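Local coordinates for response regulator (Xanthomonas campestris pv. campestris, PDB 3QYY), which probably makes cyclic di-GMP through its GGDEF diguanylate cyclase domain, the part present here, which is seen with cyclic di-GMP bound at the active site, at residues Phe43-Leu48 against Gln83-Arg88; Asp51-Ile56 against Arg67-Leu72. All blocks are in the same frame, centred on the assembly; numbering follows the deposited sequence.

Interaction 1: residues Phe43-Leu48 against Gln83-Arg88; sequences FVLFVL and QDWIGR. With C2E (9,9'-[(2R,3R,3aS,5S,7aR,9R,10R,10aS,12S,14aR)-3,5,10,12-tetrahydroxy-5,12-dioxidooctahydro-2H,7H-difuro[3,2-d:3',2'-j][1,3,7,9,2,8]tetraoxadiphosphacyclododecine-2,9-diyl]bis(2-amino-1,9-dihydro-6H-purin-6-one)), chain F.
Phe43 and Trp85 meet rim to rim. Neither ring lies over the face of the other, and the planes are turned by 26°. The phenyl ring and the five-membered ring of the indole have centroids 6.0 Å apart. Phe43 CZ is 4.0 Å from Trp85 CZ2, and Phe43 CE2 is as close to Trp85 NE1. Leu45 touches the far end of the same indole. Its CD1 methyl lies 3.9 Å from Trp85 CH2 and approaches the ring obliquely. Trp85 holds CG between its own N and carbonyl carbon (chi1 55°), and from there the CH2 end reaches Leu45 while the NE1 and CZ2 side meets Phe43. The indole NH is not spent on the phenyl ring: NE1 is hydrogen-bonded to Ser32 OG of helix 22-38.

The two strands are not neighbours in the sheet. Strand 93-98 runs between 44-50 and 85-90, antiparallel to both, so large side chains must make the crossing. Further along 85-90, Arg88 is extended from CG to NE and reaches the ligand. Its NH2 donates to C2E O61 at 2.8 Å, with an N-H...O angle of 152°. The guanine N71 lies in the guanidinium plane, at its edge, 3.4 Å from Arg88 NH2. NE is hydrogen-bonded to Gly91 O and NH1 forms a salt bridge with Asp14, which together fix the rotation of the group. The strand pair is thus joined by apolar contact alone, while the polar groups of Trp85 and Arg88 find partners in a helix, loops and the bound cyclic di-GMP.

Interaction 2: residues Asp51-Ile56 against Arg67-Leu72; sequences DNLKPI and RVLVRL. With C2E (9,9'-[(2R,3R,3aS,5S,7aR,9R,10R,10aS,12S,14aR)-3,5,10,12-tetrahydroxy-5,12-dioxidooctahydro-2H,7H-difuro[3,2-d:3',2'-j][1,3,7,9,2,8]tetraoxadiphosphacyclododecine-2,9-diyl]bis(2-amino-1,9-dihydro-6H-purin-6-one)), chain F.
Helix 53-60 faces helix 62-77, and the backbones come nearest at Leu53 and Val68, with CA atoms 8.0 Å apart. Leu53 and Val68 point at the opposing helix and lie alongside one another, running in opposite senses. The CD1 methyl of Leu53 lies 4.0 Å from Val68 CB. Its other branch, CD2, turns to Leu69 and sits 3.9 Å from Leu69 CD2. Ile56 and Val68 meet tip to tip, CG2 to CG2, at 4.0 Å. With CG1 beside the backbone N (chi1 -67°), Ile56 turns both CG2 and CD1 to Val68 CG2.

These helices belong to the GGDEF domain and follow its first sheet strand, 44-50, which brings in Asp49 of the magnesium site. They line one side of the cyclic di-GMP pocket. Leu53 and Leu69 each bring a methyl over the same face of one guanine. Leu53 CD2 sits at the sugar-base junction, 3.5 Å from C2E C1A. From the other helix, Leu69 CD1 stands straight above C2E C61 at 3.5 Å. The two leucines therefore touch both each other and the nucleotide. Lys54 takes the polar share. Its chain is extended beyond CG, and NZ donates to the phosphate oxygen C2E O1P at 2.9 Å. Asp149 and Tyr145 of the second subunit also bind this NZ, as a salt bridge and a hydrogen bond.

Interactions 1 and 2 are both buried and apolar across their segments. The centre of interaction 1 is about 5 Å from the centre of the chain, that of interaction 2 about 14 Å. The first joins two strands of one sheet with the help of aromatic rings. The second joins two helices through aliphatic branches alone. Interaction 2 falls within the chain between the two segments of interaction 1, since strand 44-50 leads into helix 53-60 and helix 62-77 leads into strand 85-90. They touch where Ile86 packs on Leu72 and Arg88 on Leu69. Both reach the same cyclic di-GMP, with Arg88 at a guanine and Lys54 at a phosphate.

Interaction 1: residues Phe43-Leu48 against Gln83-Arg88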
ATOM      1  N   PHE B  43       1.297  10.354 -25.243  1.00 25.46           N
ATOM      2  CA  PHE B  43       0.938   9.416 -24.192  1.00 23.91           C
ATOM      3  C   PHE B  43       1.223  10.004 -22.821  1.00 22.64           C
ATOM      4  O   PHE B  43       2.305  10.535 -22.567  1.00 22.91           O
ATOM      5  CB  PHE B  43       1.688   8.088 -24.337  1.00 21.70           C
ATOM      6  CG  PHE B  43       1.307   7.076 -23.290  1.00 21.86           C
ATOM      7  CD1 PHE B  43       2.252   6.591 -22.391  1.00 21.98           C
ATOM      8  CD2 PHE B  43      -0.013   6.647 -23.174  1.00 20.58           C
ATOM      9  CE1 PHE B  43       1.891   5.690 -21.385  1.00 21.39           C
ATOM     10  CE2 PHE B  43      -0.388   5.746 -22.171  1.00 21.28           C
ATOM     11  CZ  PHE B  43       0.571   5.269 -21.274  1.00 22.10           C
ATOM     12  N   VAL B  44       0.228   9.915 -21.946  1.00 20.91           N
ATOM     13  CA  VAL B  44       0.348  10.415 -20.589  1.00 19.00           C
ATOM     14  C   VAL B  44       0.017   9.260 -19.648  1.00 18.95           C
ATOM     15  O   VAL B  44      -1.003   8.588 -19.815  1.00 19.09           O
ATOM     16  CB  VAL B  44      -0.639  11.568 -20.332  1.00 20.20           C
ATOM     17  CG1 VAL B  44      -0.415  12.143 -18.941  1.00 19.06           C
ATOM     18  CG2 VAL B  44      -0.463  12.652 -21.400  1.00 20.96           C
ATOM     19  N   LEU B  45       0.887   9.024 -18.671  1.00 17.75           N
ATOM     20  CA  LEU B  45       0.675   7.953 -17.698  1.00 16.47           C
ATOM     21  C   LEU B  45       0.318   8.541 -16.345  1.00 17.38           C
ATOM     22  O   LEU B  45       0.974   9.475 -15.876  1.00 18.07           O
ATOM     23  CB  LEU B  45       1.940   7.099 -17.555  1.00 16.91           C
ATOM     24  CG  LEU B  45       1.885   6.001 -16.484  1.00 16.44           C
ATOM     25  CD1 LEU B  45       0.899   4.915 -16.922  1.00 18.42           C
ATOM     26  CD2 LEU B  45       3.278   5.414 -16.265  1.00 17.51           C
ATOM     27  N   PHE B  46      -0.725   7.995 -15.722  1.00 16.99           N
ATOM     28  CA  PHE B  46      -1.158   8.439 -14.404  1.00 16.22           C
ATOM     29  C   PHE B  46      -1.065   7.288 -13.408  1.00 16.35           C
ATOM     30  O   PHE B  46      -1.388   6.146 -13.736  1.00 14.80           O
ATOM     31  CB  PHE B  46      -2.619   8.902 -14.406  1.00 18.76           C
ATOM     32  CG  PHE B  46      -2.897  10.078 -15.293  1.00 20.58           C
ATOM     33  CD1 PHE B  46      -3.226   9.892 -16.631  1.00 21.99           C
ATOM     34  CD2 PHE B  46      -2.855  11.372 -14.783  1.00 21.95           C
ATOM     35  CE1 PHE B  46      -3.518  10.982 -17.451  1.00 22.85           C
ATOM     36  CE2 PHE B  46      -3.144  12.472 -15.596  1.00 22.95           C
ATOM     37  CZ  PHE B  46      -3.476  12.273 -16.931  1.00 24.72           C
ATOM     38  N   VAL B  47      -0.618   7.595 -12.196  1.00 14.97           N
ATOM     39  CA  VAL B  47      -0.548   6.604 -11.126  1.00 15.20           C
ATOM     40  C   VAL B  47      -1.492   7.151 -10.066  1.00 15.69           C
ATOM     41  O   VAL B  47      -1.327   8.290  -9.618  1.00 16.06           O
ATOM     42  CB  VAL B  47       0.876   6.471 -10.535  1.00 14.00           C
ATOM     43  CG1 VAL B  47       0.826   5.665  -9.222  1.00 13.51           C
ATOM     44  CG2 VAL B  47       1.787   5.769 -11.532  1.00 14.99           C
ATOM     45  N   LEU B  48      -2.486   6.351  -9.680  1.00 15.25           N
ATOM     46  CA  LEU B  48      -3.468   6.775  -8.688  1.00 16.46           C
ATOM     47  C   LEU B  48      -3.500   5.864  -7.464  1.00 17.28           C
ATOM     48  O   LEU B  48      -3.351   4.650  -7.577  1.00 16.03           O
ATOM     49  CB  LEU B  48      -4.869   6.789  -9.308  1.00 19.86           C
ATOM     50  CG  LEU B  48      -5.037   7.309 -10.740  1.00 22.28           C
ATOM     51  CD1 LEU B  48      -6.515   7.293 -11.096  1.00 25.44           C
ATOM     52  CD2 LEU B  48      -4.485   8.706 -10.867  1.00 25.23           C
ATOM     53  N   GLN B  83      -8.095   3.751 -27.387  1.00 30.57           N
ATOM     54  CA  GLN B  83      -6.717   3.294 -27.265  1.00 29.70           C
ATOM     55  C   GLN B  83      -6.144   3.548 -25.873  1.00 27.69           C
ATOM     56  O   GLN B  83      -4.994   3.207 -25.592  1.00 27.43           O
ATOM     57  CB  GLN B  83      -5.842   3.980 -28.314  1.00 34.00           C
ATOM     58  CG  GLN B  83      -4.597   3.191 -28.656  1.00 38.63           C
ATOM     59  CD  GLN B  83      -4.928   1.777 -29.092  1.00 41.12           C
ATOM     60  OE1 GLN B  83      -5.675   1.569 -30.052  1.00 42.20           O
ATOM     61  NE2 GLN B  83      -4.379   0.795 -28.386  1.00 42.13           N
ATOM     62  N   ASP B  84      -6.952   4.147 -25.007  1.00 24.43           N
ATOM     63  CA  ASP B  84      -6.528   4.438 -23.645  1.00 21.64           C
ATOM     64  C   ASP B  84      -6.759   3.192 -22.791  1.00 22.32           C
ATOM     65  O   ASP B  84      -7.320   2.202 -23.261  1.00 21.35           O
ATOM     66  CB  ASP B  84      -7.329   5.618 -23.099  1.00 21.47           C
ATOM     67  CG  ASP B  84      -7.173   6.874 -23.950  1.00 22.35           C
ATOM     68  OD1 ASP B  84      -7.997   7.795 -23.803  1.00 24.25           O
ATOM     69  OD2 ASP B  84      -6.221   6.946 -24.757  1.00 21.22           O
ATOM     70  N   TRP B  85      -6.328   3.227 -21.537  1.00 20.53           N
ATOM     71  CA  TRP B  85      -6.523   2.064 -20.688  1.00 17.93           C
ATOM     72  C   TRP B  85      -6.439   2.357 -19.206  1.00 18.07           C
ATOM     73  O   TRP B  85      -5.885   3.374 -18.791  1.00 15.77           O
ATOM     74  CB  TRP B  85      -5.503   0.975 -21.038  1.00 15.49           C
ATOM     75  CG  TRP B  85      -4.065   1.428 -20.993  1.00 17.46           C
ATOM     76  CD1 TRP B  85      -3.318   1.894 -22.036  1.00 17.79           C
ATOM     77  CD2 TRP B  85      -3.207   1.448 -19.844  1.00 15.71           C
ATOM     78  NE1 TRP B  85      -2.045   2.198 -21.610  1.00 18.27           N
ATOM     79  CE2 TRP B  85      -1.950   1.933 -20.270  1.00 16.62           C
ATOM     80  CE3 TRP B  85      -3.378   1.100 -18.495  1.00 15.09           C
ATOM     81  CZ2 TRP B  85      -0.862   2.080 -19.392  1.00 16.47           C
ATOM     82  CZ3 TRP B  85      -2.297   1.248 -17.622  1.00 14.04           C
ATOM     83  CH2 TRP B  85      -1.056   1.733 -18.078  1.00 16.19           C
ATOM     84  N   ILE B  86      -7.018   1.461 -18.412  1.00 16.32           N
ATOM     85  CA  ILE B  86      -6.962   1.582 -16.966  1.00 15.69           C
ATOM     86  C   ILE B  86      -6.600   0.210 -16.408  1.00 15.50           C
ATOM     87  O   ILE B  86      -7.153  -0.816 -16.817  1.00 15.68           O
ATOM     88  CB  ILE B  86      -8.301   2.076 -16.360  1.00 17.87           C
ATOM     89  CG1 ILE B  86      -8.175   2.152 -14.834  1.00 17.49           C
ATOM     90  CG2 ILE B  86      -9.452   1.151 -16.778  1.00 19.54           C
ATOM     91  CD1 ILE B  86      -9.308   2.905 -14.145  1.00 15.49           C
ATOM     92  N   GLY B  87      -5.633   0.194 -15.500  1.00 15.38           N
ATOM     93  CA  GLY B  87      -5.214  -1.055 -14.905  1.00 13.71           C
ATOM     94  C   GLY B  87      -5.142  -0.943 -13.398  1.00 13.52           C
ATOM     95  O   GLY B  87      -5.048   0.155 -12.850  1.00 13.87           O
ATOM     96  N   ARG B  88      -5.192  -2.087 -12.730  1.00 14.07           N
ATOM     97  CA  ARG B  88      -5.114  -2.132 -11.280  1.00 14.27           C
ATOM     98  C   ARG B  88      -3.729  -2.672 -10.928  1.00 14.26           C
ATOM     99  O   ARG B  88      -3.416  -3.833 -11.198  1.00 14.44           O
ATOM    100  CB  ARG B  88      -6.203  -3.057 -10.727  1.00 14.34           C
ATOM    101  CG  ARG B  88      -6.342  -3.032  -9.213  1.00 13.48           C
ATOM    102  CD  ARG B  88      -7.437  -3.980  -8.740  1.00 16.00           C
ATOM    103  NE  ARG B  88      -7.547  -3.981  -7.284  1.00 17.88           N
ATOM    104  CZ  ARG B  88      -8.318  -4.806  -6.586  1.00 17.27           C
ATOM    105  NH1 ARG B  88      -9.064  -5.711  -7.207  1.00 15.85           N
ATOM    106  NH2 ARG B  88      -8.336  -4.727  -5.261  1.00 14.09           N
TER
HETATM  107  P1  C2E F 486      -5.782  -3.068   4.403  1.00 16.03           P
HETATM  108  O2P C2E F 486      -6.530  -4.310   3.988  1.00 16.35           O
HETATM  109  O1P C2E F 486      -5.633  -2.869   5.882  1.00 15.04           O
HETATM  110  O5' C2E F 486      -4.328  -3.053   3.796  1.00 14.85           O
HETATM  111  C5' C2E F 486      -3.451  -1.942   4.072  1.00 14.51           C
HETATM  112  C4' C2E F 486      -2.153  -2.203   3.323  1.00 13.29           C
HETATM  113  O4' C2E F 486      -1.552  -3.457   3.573  1.00 13.45           O
HETATM  114  C3' C2E F 486      -2.344  -2.142   1.812  1.00 14.61           C
HETATM  115  O3' C2E F 486      -2.348  -0.785   1.341  1.00 14.67           O
HETATM  116  C2' C2E F 486      -1.198  -2.989   1.348  1.00 13.41           C
HETATM  117  O2' C2E F 486      -0.049  -2.143   1.176  1.00 14.33           O
HETATM  118  C1' C2E F 486      -0.951  -4.039   2.424  1.00 12.04           C
HETATM  119  N9  C2E F 486      -1.669  -5.288   2.084  1.00 14.38           N
HETATM  120  C8  C2E F 486      -2.748  -5.804   2.717  1.00 15.54           C
HETATM  121  N7  C2E F 486      -3.144  -6.963   2.154  1.00 15.06           N
HETATM  122  C5  C2E F 486      -2.309  -7.209   1.147  1.00 15.94           C
HETATM  123  C6  C2E F 486      -2.148  -8.284   0.136  1.00 17.77           C
HETATM  124  O6  C2E F 486      -2.932  -9.266   0.121  1.00 18.74           O
HETATM  125  N1  C2E F 486      -1.133  -8.183  -0.758  1.00 15.60           N
HETATM  126  C2  C2E F 486      -0.263  -7.134  -0.761  1.00 15.69           C
HETATM  127  N2  C2E F 486       0.725  -7.093  -1.673  1.00 15.28           N
HETATM  128  N3  C2E F 486      -0.358  -6.104   0.147  1.00 14.50           N
HETATM  129  C4  C2E F 486      -1.342  -6.098   1.100  1.00 13.48           C
HETATM  130  P11 C2E F 486      -3.323  -0.551   0.081  1.00 13.79           P
HETATM  131  O21 C2E F 486      -2.960  -1.494  -1.015  1.00 12.88           O
HETATM  132  O11 C2E F 486      -3.131   0.881  -0.275  1.00 14.78           O
HETATM  133  O5A C2E F 486      -4.824  -0.789   0.516  1.00 14.22           O
HETATM  134  C5A C2E F 486      -5.380   0.036   1.538  1.00 13.44           C
HETATM  135  C4A C2E F 486      -6.791  -0.389   1.834  1.00 14.43           C
HETATM  136  O4A C2E F 486      -7.668  -0.433   0.675  1.00 17.33           O
HETATM  137  C3A C2E F 486      -6.874  -1.775   2.464  1.00 15.11           C
HETATM  138  O3A C2E F 486      -6.570  -1.753   3.876  1.00 16.84           O
HETATM  139  C2A C2E F 486      -8.288  -2.157   2.159  1.00 15.00           C
HETATM  140  O2A C2E F 486      -9.124  -1.681   3.230  1.00 14.12           O
HETATM  141  C1A C2E F 486      -8.634  -1.490   0.837  1.00 15.40           C
HETATM  142  N91 C2E F 486      -8.608  -2.482  -0.273  1.00 15.96           N
HETATM  143  C81 C2E F 486      -7.572  -2.824  -1.081  1.00 16.37           C
HETATM  144  N71 C2E F 486      -7.939  -3.768  -1.980  1.00 15.71           N
HETATM  145  C51 C2E F 486      -9.233  -4.049  -1.758  1.00 16.84           C
HETATM  146  C61 C2E F 486     -10.272  -4.949  -2.335  1.00 17.56           C
HETATM  147  O61 C2E F 486     -10.026  -5.714  -3.294  1.00 18.30           O
HETATM  148  N11 C2E F 486     -11.515  -4.926  -1.794  1.00 16.53           N
HETATM  149  C21 C2E F 486     -11.852  -4.111  -0.741  1.00 17.76           C
HETATM  150  N21 C2E F 486     -13.115  -4.147  -0.253  1.00 18.37           N
HETATM  151  N31 C2E F 486     -10.950  -3.263  -0.170  1.00 16.95           N
HETATM  152  C41 C2E F 486      -9.656  -3.194  -0.630  1.00 16.90           C

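Interaction 2: residues Asp51-Ile56 against Arg67-Leu72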
ATOM      1  N   ASP B  51      -7.268   7.384  -1.097  1.00 18.52           N
ATOM      2  CA  ASP B  51      -6.960   7.942   0.223  1.00 20.76           C
ATOM      3  C   ASP B  51      -7.915   7.473   1.322  1.00 21.64           C
ATOM      4  O   ASP B  51      -7.525   7.391   2.488  1.00 23.08           O
ATOM      5  CB  ASP B  51      -7.064   9.476   0.198  1.00 21.66           C
ATOM      6  CG  ASP B  51      -6.039  10.139  -0.698  1.00 24.10           C
ATOM      7  OD1 ASP B  51      -6.238  11.337  -1.009  1.00 24.23           O
ATOM      8  OD2 ASP B  51      -5.040   9.490  -1.078  1.00 22.90           O
ATOM      9  N   ASN B  52      -9.155   7.160   0.957  1.00 21.56           N
ATOM     10  CA  ASN B  52     -10.159   6.810   1.968  1.00 22.64           C
ATOM     11  C   ASN B  52     -10.975   5.534   1.805  1.00 22.66           C
ATOM     12  O   ASN B  52     -12.135   5.494   2.216  1.00 23.34           O
ATOM     13  CB  ASN B  52     -11.135   7.981   2.087  1.00 22.79           C
ATOM     14  CG  ASN B  52     -11.984   8.153   0.835  1.00 25.12           C
ATOM     15  OD1 ASN B  52     -11.551   7.824  -0.275  1.00 22.98           O
ATOM     16  ND2 ASN B  52     -13.194   8.680   1.005  1.00 24.26           N
ATOM     17  N   LEU B  53     -10.395   4.487   1.234  1.00 21.84           N
ATOM     18  CA  LEU B  53     -11.150   3.253   1.059  1.00 20.74           C
ATOM     19  C   LEU B  53     -11.329   2.454   2.348  1.00 21.39           C
ATOM     20  O   LEU B  53     -12.382   1.862   2.573  1.00 20.85           O
ATOM     21  CB  LEU B  53     -10.487   2.363   0.008  1.00 17.79           C
ATOM     22  CG  LEU B  53     -11.254   1.074  -0.315  1.00 19.56           C
ATOM     23  CD1 LEU B  53     -12.687   1.419  -0.734  1.00 16.72           C
ATOM     24  CD2 LEU B  53     -10.540   0.315  -1.424  1.00 18.55           C
ATOM     25  N   LYS B  54     -10.304   2.442   3.195  1.00 20.69           N
ATOM     26  CA  LYS B  54     -10.359   1.683   4.440  1.00 22.66           C
ATOM     27  C   LYS B  54     -11.556   2.013   5.335  1.00 22.39           C
ATOM     28  O   LYS B  54     -12.260   1.114   5.787  1.00 21.39           O
ATOM     29  CB  LYS B  54      -9.053   1.864   5.211  1.00 22.86           C
ATOM     30  CG  LYS B  54      -8.775   0.758   6.203  1.00 27.33           C
ATOM     31  CD  LYS B  54      -7.299   0.737   6.548  1.00 28.48           C
ATOM     32  CE  LYS B  54      -6.959  -0.454   7.397  1.00 27.79           C
ATOM     33  NZ  LYS B  54      -5.491  -0.550   7.571  1.00 25.30           N
ATOM     34  N   PRO B  55     -11.800   3.302   5.616  1.00 24.30           N
ATOM     35  CA  PRO B  55     -12.953   3.605   6.468  1.00 25.48           C
ATOM     36  C   PRO B  55     -14.271   3.086   5.877  1.00 24.64           C
ATOM     37  O   PRO B  55     -15.189   2.734   6.615  1.00 25.92           O
ATOM     38  CB  PRO B  55     -12.904   5.133   6.599  1.00 26.59           C
ATOM     39  CG  PRO B  55     -12.139   5.574   5.377  1.00 29.46           C
ATOM     40  CD  PRO B  55     -11.067   4.528   5.256  1.00 26.00           C
ATOM     41  N   ILE B  56     -14.354   3.019   4.552  1.00 23.56           N
ATOM     42  CA  ILE B  56     -15.560   2.517   3.898  1.00 24.08           C
ATOM     43  C   ILE B  56     -15.754   1.033   4.209  1.00 22.87           C
ATOM     44  O   ILE B  56     -16.872   0.595   4.498  1.00 22.84           O
ATOM     45  CB  ILE B  56     -15.505   2.741   2.363  1.00 24.04           C
ATOM     46  CG1 ILE B  56     -15.556   4.243   2.069  1.00 24.34           C
ATOM     47  CG2 ILE B  56     -16.673   2.026   1.680  1.00 24.23           C
ATOM     48  CD1 ILE B  56     -15.334   4.613   0.609  1.00 25.63           C
ATOM     49  N   ARG B  67     -17.399  -2.717  -4.248  1.00 20.23           N
ATOM     50  CA  ARG B  67     -18.258  -1.954  -5.143  1.00 20.61           C
ATOM     51  C   ARG B  67     -17.636  -0.592  -5.459  1.00 20.92           C
ATOM     52  O   ARG B  67     -17.795  -0.082  -6.566  1.00 19.57           O
ATOM     53  CB  ARG B  67     -19.657  -1.791  -4.524  1.00 22.12           C
ATOM     54  CG  ARG B  67     -20.717  -1.209  -5.470  1.00 24.57           C
ATOM     55  CD  ARG B  67     -20.891  -2.040  -6.753  1.00 26.70           C
ATOM     56  NE  ARG B  67     -21.484  -3.364  -6.542  1.00 25.04           N
ATOM     57  CZ  ARG B  67     -22.749  -3.576  -6.183  1.00 27.55           C
ATOM     58  NH1 ARG B  67     -23.570  -2.549  -5.988  1.00 25.10           N
ATOM     59  NH2 ARG B  67     -23.201  -4.816  -6.035  1.00 24.25           N
ATOM     60  N   VAL B  68     -16.928  -0.006  -4.494  1.00 19.74           N
ATOM     61  CA  VAL B  68     -16.274   1.280  -4.722  1.00 19.34           C
ATOM     62  C   VAL B  68     -15.218   1.129  -5.818  1.00 18.37           C
ATOM     63  O   VAL B  68     -15.133   1.953  -6.726  1.00 17.51           O
ATOM     64  CB  VAL B  68     -15.572   1.815  -3.448  1.00 21.17           C
ATOM     65  CG1 VAL B  68     -14.865   3.124  -3.760  1.00 21.81           C
ATOM     66  CG2 VAL B  68     -16.586   2.023  -2.334  1.00 22.92           C
ATOM     67  N   LEU B  69     -14.411   0.074  -5.731  1.00 17.03           N
ATOM     68  CA  LEU B  69     -13.370  -0.164  -6.730  1.00 17.18           C
ATOM     69  C   LEU B  69     -13.988  -0.462  -8.092  1.00 18.66           C
ATOM     70  O   LEU B  69     -13.462  -0.053  -9.128  1.00 17.86           O
ATOM     71  CB  LEU B  69     -12.479  -1.332  -6.306  1.00 17.44           C
ATOM     72  CG  LEU B  69     -11.617  -1.109  -5.060  1.00 17.31           C
ATOM     73  CD1 LEU B  69     -10.924  -2.411  -4.692  1.00 19.32           C
ATOM     74  CD2 LEU B  69     -10.594  -0.019  -5.319  1.00 20.12           C
ATOM     75  N   VAL B  70     -15.106  -1.182  -8.086  1.00 18.04           N
ATOM     76  CA  VAL B  70     -15.793  -1.512  -9.325  1.00 21.33           C
ATOM     77  C   VAL B  70     -16.332  -0.248  -9.998  1.00 21.72           C
ATOM     78  O   VAL B  70     -16.188  -0.082 -11.209  1.00 21.55           O
ATOM     79  CB  VAL B  70     -16.957  -2.501  -9.072  1.00 21.36           C
ATOM     80  CG1 VAL B  70     -17.823  -2.628 -10.322  1.00 23.29           C
ATOM     81  CG2 VAL B  70     -16.394  -3.865  -8.697  1.00 21.23           C
ATOM     82  N   ARG B  71     -16.930   0.644  -9.212  1.00 23.59           N
ATOM     83  CA  ARG B  71     -17.479   1.885  -9.754  1.00 25.07           C
ATOM     84  C   ARG B  71     -16.376   2.798 -10.284  1.00 24.22           C
ATOM     85  O   ARG B  71     -16.554   3.478 -11.297  1.00 22.14           O
ATOM     86  CB  ARG B  71     -18.291   2.636  -8.689  1.00 29.43           C
ATOM     87  CG  ARG B  71     -17.456   3.215  -7.561  1.00 37.20           C
ATOM     88  CD  ARG B  71     -18.244   4.185  -6.677  1.00 42.38           C
ATOM     89  NE  ARG B  71     -18.670   5.381  -7.402  1.00 47.35           N
ATOM     90  CZ  ARG B  71     -19.772   5.463  -8.140  1.00 49.14           C
ATOM     91  NH1 ARG B  71     -20.580   4.417  -8.256  1.00 50.79           N
ATOM     92  NH2 ARG B  71     -20.067   6.593  -8.770  1.00 51.07           N
ATOM     93  N   LEU B  72     -15.236   2.814  -9.598  1.00 24.05           N
ATOM     94  CA  LEU B  72     -14.115   3.647 -10.023  1.00 23.66           C
ATOM     95  C   LEU B  72     -13.702   3.284 -11.444  1.00 23.18           C
ATOM     96  O   LEU B  72     -13.584   4.154 -12.310  1.00 22.77           O
ATOM     97  CB  LEU B  72     -12.928   3.467  -9.068  1.00 25.59           C
ATOM     98  CG  LEU B  72     -11.634   4.241  -9.357  1.00 27.32           C
ATOM     99  CD1 LEU B  72     -10.808   4.334  -8.086  1.00 30.82           C
ATOM    100  CD2 LEU B  72     -10.836   3.560 -10.464  1.00 29.52           C
TER
HETATM  101  P1  C2E F 486      -5.782  -3.068   4.403  1.00 16.03           P
HETATM  102  O2P C2E F 486      -6.530  -4.310   3.988  1.00 16.35           O
HETATM  103  O1P C2E F 486      -5.633  -2.869   5.882  1.00 15.04           O
HETATM  104  O5' C2E F 486      -4.328  -3.053   3.796  1.00 14.85           O
HETATM  105  C5' C2E F 486      -3.451  -1.942   4.072  1.00 14.51           C
HETATM  106  C4' C2E F 486      -2.153  -2.203   3.323  1.00 13.29           C
HETATM  107  O4' C2E F 486      -1.552  -3.457   3.573  1.00 13.45           O
HETATM  108  C3' C2E F 486      -2.344  -2.142   1.812  1.00 14.61           C
HETATM  109  O3' C2E F 486      -2.348  -0.785   1.341  1.00 14.67           O
HETATM  110  C2' C2E F 486      -1.198  -2.989   1.348  1.00 13.41           C
HETATM  111  O2' C2E F 486      -0.049  -2.143   1.176  1.00 14.33           O
HETATM  112  C1' C2E F 486      -0.951  -4.039   2.424  1.00 12.04           C
HETATM  113  N9  C2E F 486      -1.669  -5.288   2.084  1.00 14.38           N
HETATM  114  C8  C2E F 486      -2.748  -5.804   2.717  1.00 15.54           C
HETATM  115  N7  C2E F 486      -3.144  -6.963   2.154  1.00 15.06           N
HETATM  116  C5  C2E F 486      -2.309  -7.209   1.147  1.00 15.94           C
HETATM  117  C6  C2E F 486      -2.148  -8.284   0.136  1.00 17.77           C
HETATM  118  O6  C2E F 486      -2.932  -9.266   0.121  1.00 18.74           O
HETATM  119  N1  C2E F 486      -1.133  -8.183  -0.758  1.00 15.60           N
HETATM  120  C2  C2E F 486      -0.263  -7.134  -0.761  1.00 15.69           C
HETATM  121  N2  C2E F 486       0.725  -7.093  -1.673  1.00 15.28           N
HETATM  122  N3  C2E F 486      -0.358  -6.104   0.147  1.00 14.50           N
HETATM  123  C4  C2E F 486      -1.342  -6.098   1.100  1.00 13.48           C
HETATM  124  P11 C2E F 486      -3.323  -0.551   0.081  1.00 13.79           P
HETATM  125  O21 C2E F 486      -2.960  -1.494  -1.015  1.00 12.88           O
HETATM  126  O11 C2E F 486      -3.131   0.881  -0.275  1.00 14.78           O
HETATM  127  O5A C2E F 486      -4.824  -0.789   0.516  1.00 14.22           O
HETATM  128  C5A C2E F 486      -5.380   0.036   1.538  1.00 13.44           C
HETATM  129  C4A C2E F 486      -6.791  -0.389   1.834  1.00 14.43           C
HETATM  130  O4A C2E F 486      -7.668  -0.433   0.675  1.00 17.33           O
HETATM  131  C3A C2E F 486      -6.874  -1.775   2.464  1.00 15.11           C
HETATM  132  O3A C2E F 486      -6.570  -1.753   3.876  1.00 16.84           O
HETATM  133  C2A C2E F 486      -8.288  -2.157   2.159  1.00 15.00           C
HETATM  134  O2A C2E F 486      -9.124  -1.681   3.230  1.00 14.12           O
HETATM  135  C1A C2E F 486      -8.634  -1.490   0.837  1.00 15.40           C
HETATM  136  N91 C2E F 486      -8.608  -2.482  -0.273  1.00 15.96           N
HETATM  137  C81 C2E F 486      -7.572  -2.824  -1.081  1.00 16.37           C
HETATM  138  N71 C2E F 486      -7.939  -3.768  -1.980  1.00 15.71           N
HETATM  139  C51 C2E F 486      -9.233  -4.049  -1.758  1.00 16.84           C
HETATM  140  C61 C2E F 486     -10.272  -4.949  -2.335  1.00 17.56           C
HETATM  141  O61 C2E F 486     -10.026  -5.714  -3.294  1.00 18.30           O
HETATM  142  N11 C2E F 486     -11.515  -4.926  -1.794  1.00 16.53           N
HETATM  143  C21 C2E F 486     -11.852  -4.111  -0.741  1.00 17.76           C
HETATM  144  N21 C2E F 486     -13.115  -4.147  -0.253  1.00 18.37           N
HETATM  145  N31 C2E F 486     -10.950  -3.263  -0.170  1.00 16.95           N
HETATM  146  C41 C2E F 486      -9.656  -3.194  -0.630  1.00 16.90           C